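Local atomic coordinates of lumazine protein (Photobacterium kishitanii, PDB entry 3A3G), a protein that binds a lumazine or flavin chromophore as an antenna and shifts the bioluminescence of bacterial luciferase to shorter wavelength. Residues N45-T50 and N68-R73. Residues are numbered along the deposited sequence; the frame is centred on the assembly and turned at random.
Sequences NGCSLT and NTTTFR. With DLZ (1-deoxy-1-(6,7-dimethyl-2,4-dioxo-3,4-dihydropteridin-8(2H)-yl)-D-ribitol), chain C.
The lumazine-binding pocket of the N-terminal barrel is lined by residues 45-50 and 68-73, and beside it the Phe72 ring reaches across to Cys47 and Leu49. Cys47 CB meets the ring edge at Phe72 CE2, 3.7 Å away and near the ring plane, while Leu49 sends CD1 obliquely to Phe72 CZ at 3.6 Å. The two branches of Leu49 divide the work: CD2 lies 3.5 Å from DLZ N3, so one branched aliphatic residue packs against both the phenylalanine and the pteridine. With SG anti to the backbone N (chi1 -178°), Cys47 turns its sulfur toward the ribityl chain and Thr70 CG2; small and polarisable, it fits between that chain and Phe72, with which it makes an oblique sulfur-aromatic contact. Thr70 suits this apolar-polar border, because its methyl faces Cys47 while its hydroxyl bonds to Ala66 O. The flat ring of Phe72 also offers one face to a water over its centre, which accepts from Asn45 ND2 and is hydrogen-bonded to Thr71 OG1 at 2.6 Å. Asn45 OD1 is held by Asn82 N and Asn168 ND2, which fixes the amide that reaches this water. On the strand, backbone groups bind the ligand: Thr50 N donates to DLZ O4 (2.9 Å, 162°), and Ser48 O accepts from DLZ O2' at 2.7 Å. Thr69 OG1 lies 2.6 Å from DLZ O5' at the far end of the ribityl chain. Together they form a ligand site in the six-stranded antiparallel barrel of a lumazine-binding domain, the fold of the riboflavin synthase family.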
ATOM      1  N   ASN A  45       0.851   2.764  -1.751  1.00  8.63           N
ATOM      2  CA  ASN A  45      -0.000   1.613  -1.316  1.00  8.05           C
ATOM      3  C   ASN A  45       0.569   0.272  -1.736  1.00  8.57           C
ATOM      4  O   ASN A  45      -0.171  -0.634  -2.146  1.00 10.15           O
ATOM      5  CB  ASN A  45      -1.442   1.731  -1.810  1.00  8.22           C
ATOM      6  CG  ASN A  45      -2.275   2.751  -1.007  1.00  8.99           C
ATOM      7  OD1 ASN A  45      -1.937   3.109   0.122  1.00  9.85           O
ATOM      8  ND2 ASN A  45      -3.368   3.219  -1.611  1.00  8.15           N
ATOM      9  N   GLY A  46       1.888   0.122  -1.623  1.00  9.19           N
ATOM     10  CA  GLY A  46       2.574  -1.153  -1.937  1.00  8.60           C
ATOM     11  C   GLY A  46       2.811  -1.386  -3.409  1.00  8.91           C
ATOM     12  O   GLY A  46       3.395  -2.395  -3.796  1.00  7.97           O
ATOM     13  N   CYS A  47       2.334  -0.470  -4.256  1.00  8.78           N
ATOM     14  CA  CYS A  47       2.414  -0.705  -5.702  1.00  8.37           C
ATOM     15  C   CYS A  47       3.551   0.108  -6.288  1.00  8.55           C
ATOM     16  O   CYS A  47       3.623   1.333  -6.099  1.00  8.15           O
ATOM     17  CB  CYS A  47       1.076  -0.341  -6.407  1.00  8.72           C
ATOM     18  SG  CYS A  47       1.059  -0.645  -8.201  1.00  9.05           S
ATOM     19  N   SER A  48       4.431  -0.568  -7.007  1.00  8.58           N
ATOM     20  CA  SER A  48       5.505   0.122  -7.739  1.00  8.69           C
ATOM     21  C   SER A  48       4.988   1.001  -8.895  1.00  9.13           C
ATOM     22  O   SER A  48       4.318   0.498  -9.826  1.00  8.53           O
ATOM     23  CB  SER A  48       6.509  -0.910  -8.254  1.00  8.57           C
ATOM     24  OG  SER A  48       7.553  -0.246  -8.895  1.00 12.77           O
ATOM     25  N   LEU A  49       5.294   2.307  -8.824  1.00  7.34           N
ATOM     26  CA  LEU A  49       4.826   3.300  -9.785  1.00  7.72           C
ATOM     27  C   LEU A  49       5.960   4.282 -10.050  1.00  8.44           C
ATOM     28  O   LEU A  49       6.858   4.419  -9.205  1.00  7.30           O
ATOM     29  CB  LEU A  49       3.592   4.058  -9.250  1.00  8.44           C
ATOM     30  CG  LEU A  49       2.320   3.268  -8.859  1.00  6.24           C
ATOM     31  CD1 LEU A  49       1.288   4.270  -8.227  1.00  6.31           C
ATOM     32  CD2 LEU A  49       1.721   2.518 -10.069  1.00  7.60           C
ATOM     33  N   THR A  50       5.922   4.929 -11.216  1.00  9.54           N
ATOM     34  CA  THR A  50       6.959   5.906 -11.626  1.00  9.42           C
ATOM     35  C   THR A  50       6.421   7.323 -11.523  1.00  9.01           C
ATOM     36  O   THR A  50       5.388   7.617 -12.117  1.00  8.58           O
ATOM     37  CB  THR A  50       7.372   5.580 -13.086  1.00  9.72           C
ATOM     38  OG1 THR A  50       7.694   4.184 -13.167  1.00  9.47           O
ATOM     39  CG2 THR A  50       8.634   6.397 -13.562  1.00 10.80           C
ATOM     40  N   ASN A  68      -5.724  -2.698 -13.371  1.00 13.09           N
ATOM     41  CA  ASN A  68      -6.680  -3.824 -13.246  1.00 14.12           C
ATOM     42  C   ASN A  68      -6.494  -4.733 -12.033  1.00 13.74           C
ATOM     43  O   ASN A  68      -7.323  -5.658 -11.787  1.00 12.37           O
ATOM     44  CB  ASN A  68      -6.620  -4.686 -14.530  1.00 14.94           C
ATOM     45  CG  ASN A  68      -7.102  -3.940 -15.732  1.00 15.97           C
ATOM     46  OD1 ASN A  68      -6.380  -3.823 -16.720  1.00 23.41           O
ATOM     47  ND2 ASN A  68      -8.283  -3.368 -15.645  1.00 13.45           N
ATOM     48  N   THR A  69      -5.413  -4.485 -11.282  1.00 11.56           N
ATOM     49  CA  THR A  69      -4.989  -5.380 -10.217  1.00 10.86           C
ATOM     50  C   THR A  69      -4.718  -4.659  -8.893  1.00 10.19           C
ATOM     51  O   THR A  69      -4.104  -5.242  -7.998  1.00  9.04           O
ATOM     52  CB  THR A  69      -3.709  -6.169 -10.635  1.00 11.04           C
ATOM     53  OG1 THR A  69      -2.696  -5.268 -11.127  1.00 12.57           O
ATOM     54  CG2 THR A  69      -4.024  -7.146 -11.779  1.00 11.91           C
ATOM     55  N   THR A  70      -5.167  -3.402  -8.794  1.00 10.43           N
ATOM     56  CA  THR A  70      -4.917  -2.530  -7.639  1.00 10.46           C
ATOM     57  C   THR A  70      -6.176  -1.719  -7.312  1.00 11.42           C
ATOM     58  O   THR A  70      -7.139  -1.712  -8.084  1.00 11.38           O
ATOM     59  CB  THR A  70      -3.750  -1.559  -7.863  1.00 10.36           C
ATOM     60  OG1 THR A  70      -4.033  -0.695  -8.968  1.00  9.79           O
ATOM     61  CG2 THR A  70      -2.417  -2.302  -8.089  1.00  8.00           C
ATOM     62  N   THR A  71      -6.170  -1.017  -6.188  1.00 11.41           N
ATOM     63  CA  THR A  71      -7.350  -0.238  -5.773  1.00 10.78           C
ATOM     64  C   THR A  71      -7.412   1.170  -6.376  1.00 10.33           C
ATOM     65  O   THR A  71      -8.400   1.842  -6.200  1.00  9.28           O
ATOM     66  CB  THR A  71      -7.366  -0.074  -4.248  1.00 11.37           C
ATOM     67  OG1 THR A  71      -6.129   0.530  -3.848  1.00 10.53           O
ATOM     68  CG2 THR A  71      -7.533  -1.433  -3.560  1.00  8.65           C
ATOM     69  N   PHE A  72      -6.372   1.606  -7.098  1.00  9.25           N
ATOM     70  CA  PHE A  72      -6.284   2.996  -7.532  1.00 10.65           C
ATOM     71  C   PHE A  72      -7.521   3.483  -8.295  1.00 10.50           C
ATOM     72  O   PHE A  72      -7.967   4.604  -8.031  1.00 11.41           O
ATOM     73  CB  PHE A  72      -5.026   3.308  -8.360  1.00  9.95           C
ATOM     74  CG  PHE A  72      -3.746   3.213  -7.580  1.00 11.38           C
ATOM     75  CD1 PHE A  72      -3.283   4.294  -6.829  1.00 10.16           C
ATOM     76  CD2 PHE A  72      -2.993   2.051  -7.632  1.00  7.25           C
ATOM     77  CE1 PHE A  72      -2.040   4.181  -6.106  1.00 13.31           C
ATOM     78  CE2 PHE A  72      -1.761   1.909  -6.909  1.00  9.70           C
ATOM     79  CZ  PHE A  72      -1.290   2.989  -6.138  1.00  9.66           C
ATOM     80  N   ARG A  73      -8.063   2.655  -9.190  0.50  8.30           N
ATOM     81  CA  ARG A  73      -9.212   3.021 -10.031  0.50  8.64           C
ATOM     82  C   ARG A  73     -10.409   3.518  -9.215  0.50  9.13           C
ATOM     83  O   ARG A  73     -11.181   4.340  -9.681  0.50  7.61           O
ATOM     84  CB  ARG A  73      -9.590   1.809 -10.914  0.50  7.56           C
ATOM     85  CG  ARG A  73     -10.590   2.059 -12.020  0.50 12.54           C
ATOM     86  CD  ARG A  73     -10.672   0.836 -12.985  0.50  8.92           C
ATOM     87  NE  ARG A  73     -10.616  -0.443 -12.270  0.50 12.70           N
ATOM     88  CZ  ARG A  73     -10.223  -1.595 -12.823  0.50 13.04           C
ATOM     89  NH1 ARG A  73      -9.848  -1.627 -14.100  0.50 11.89           N
ATOM     90  NH2 ARG A  73     -10.209  -2.716 -12.106  0.50 12.32           N
TER
HETATM   91  C7  DLZ C 191       6.622  -1.769 -12.260  1.00  7.76           C
HETATM   92  C7A DLZ C 191       5.904  -0.594 -12.491  1.00  8.05           C
HETATM   93  C5A DLZ C 191       6.598   0.618 -12.535  1.00  9.33           C
HETATM   94  C6  DLZ C 191       7.984   0.642 -12.289  1.00  9.52           C
HETATM   95  N5  DLZ C 191       5.886   1.800 -12.829  1.00 10.61           N
HETATM   96  C4A DLZ C 191       4.476   1.796 -13.037  1.00  9.36           C
HETATM   97  C4  DLZ C 191       3.698   2.953 -13.260  1.00  8.89           C
HETATM   98  O4  DLZ C 191       4.144   4.101 -13.291  1.00  8.56           O
HETATM   99  N3  DLZ C 191       2.339   2.840 -13.503  1.00  7.79           N
HETATM  100  C2  DLZ C 191       1.730   1.614 -13.493  1.00  8.43           C
HETATM  101  O2  DLZ C 191       0.527   1.502 -13.698  1.00  8.43           O
HETATM  102  N1  DLZ C 191       2.469   0.494 -13.244  1.00  7.90           N
HETATM  103  C8  DLZ C 191       3.821   0.571 -13.001  1.00  8.93           C
HETATM  104  N8  DLZ C 191       4.499  -0.608 -12.769  1.00  8.29           N
HETATM  105  C1' DLZ C 191       3.701  -1.863 -12.775  1.00  8.46           C
HETATM  106  C2' DLZ C 191       2.895  -2.082 -11.474  1.00  6.76           C
HETATM  107  O2' DLZ C 191       3.757  -2.100 -10.313  1.00  7.03           O
HETATM  108  C3' DLZ C 191       2.227  -3.454 -11.575  1.00  7.75           C
HETATM  109  O3' DLZ C 191       1.439  -3.385 -12.744  1.00 12.74           O
HETATM  110  C4' DLZ C 191       1.307  -3.778 -10.411  1.00  7.07           C
HETATM  111  O4' DLZ C 191       2.020  -3.973  -9.173  1.00  8.38           O
HETATM  112  C5' DLZ C 191       0.525  -5.064 -10.710  1.00 10.03           C
HETATM  113  O5' DLZ C 191      -0.534  -5.101  -9.752  1.00  8.07           O
HETATM  114  O   HOH W   1      -3.889   1.732  -4.332  1.00 11.28           O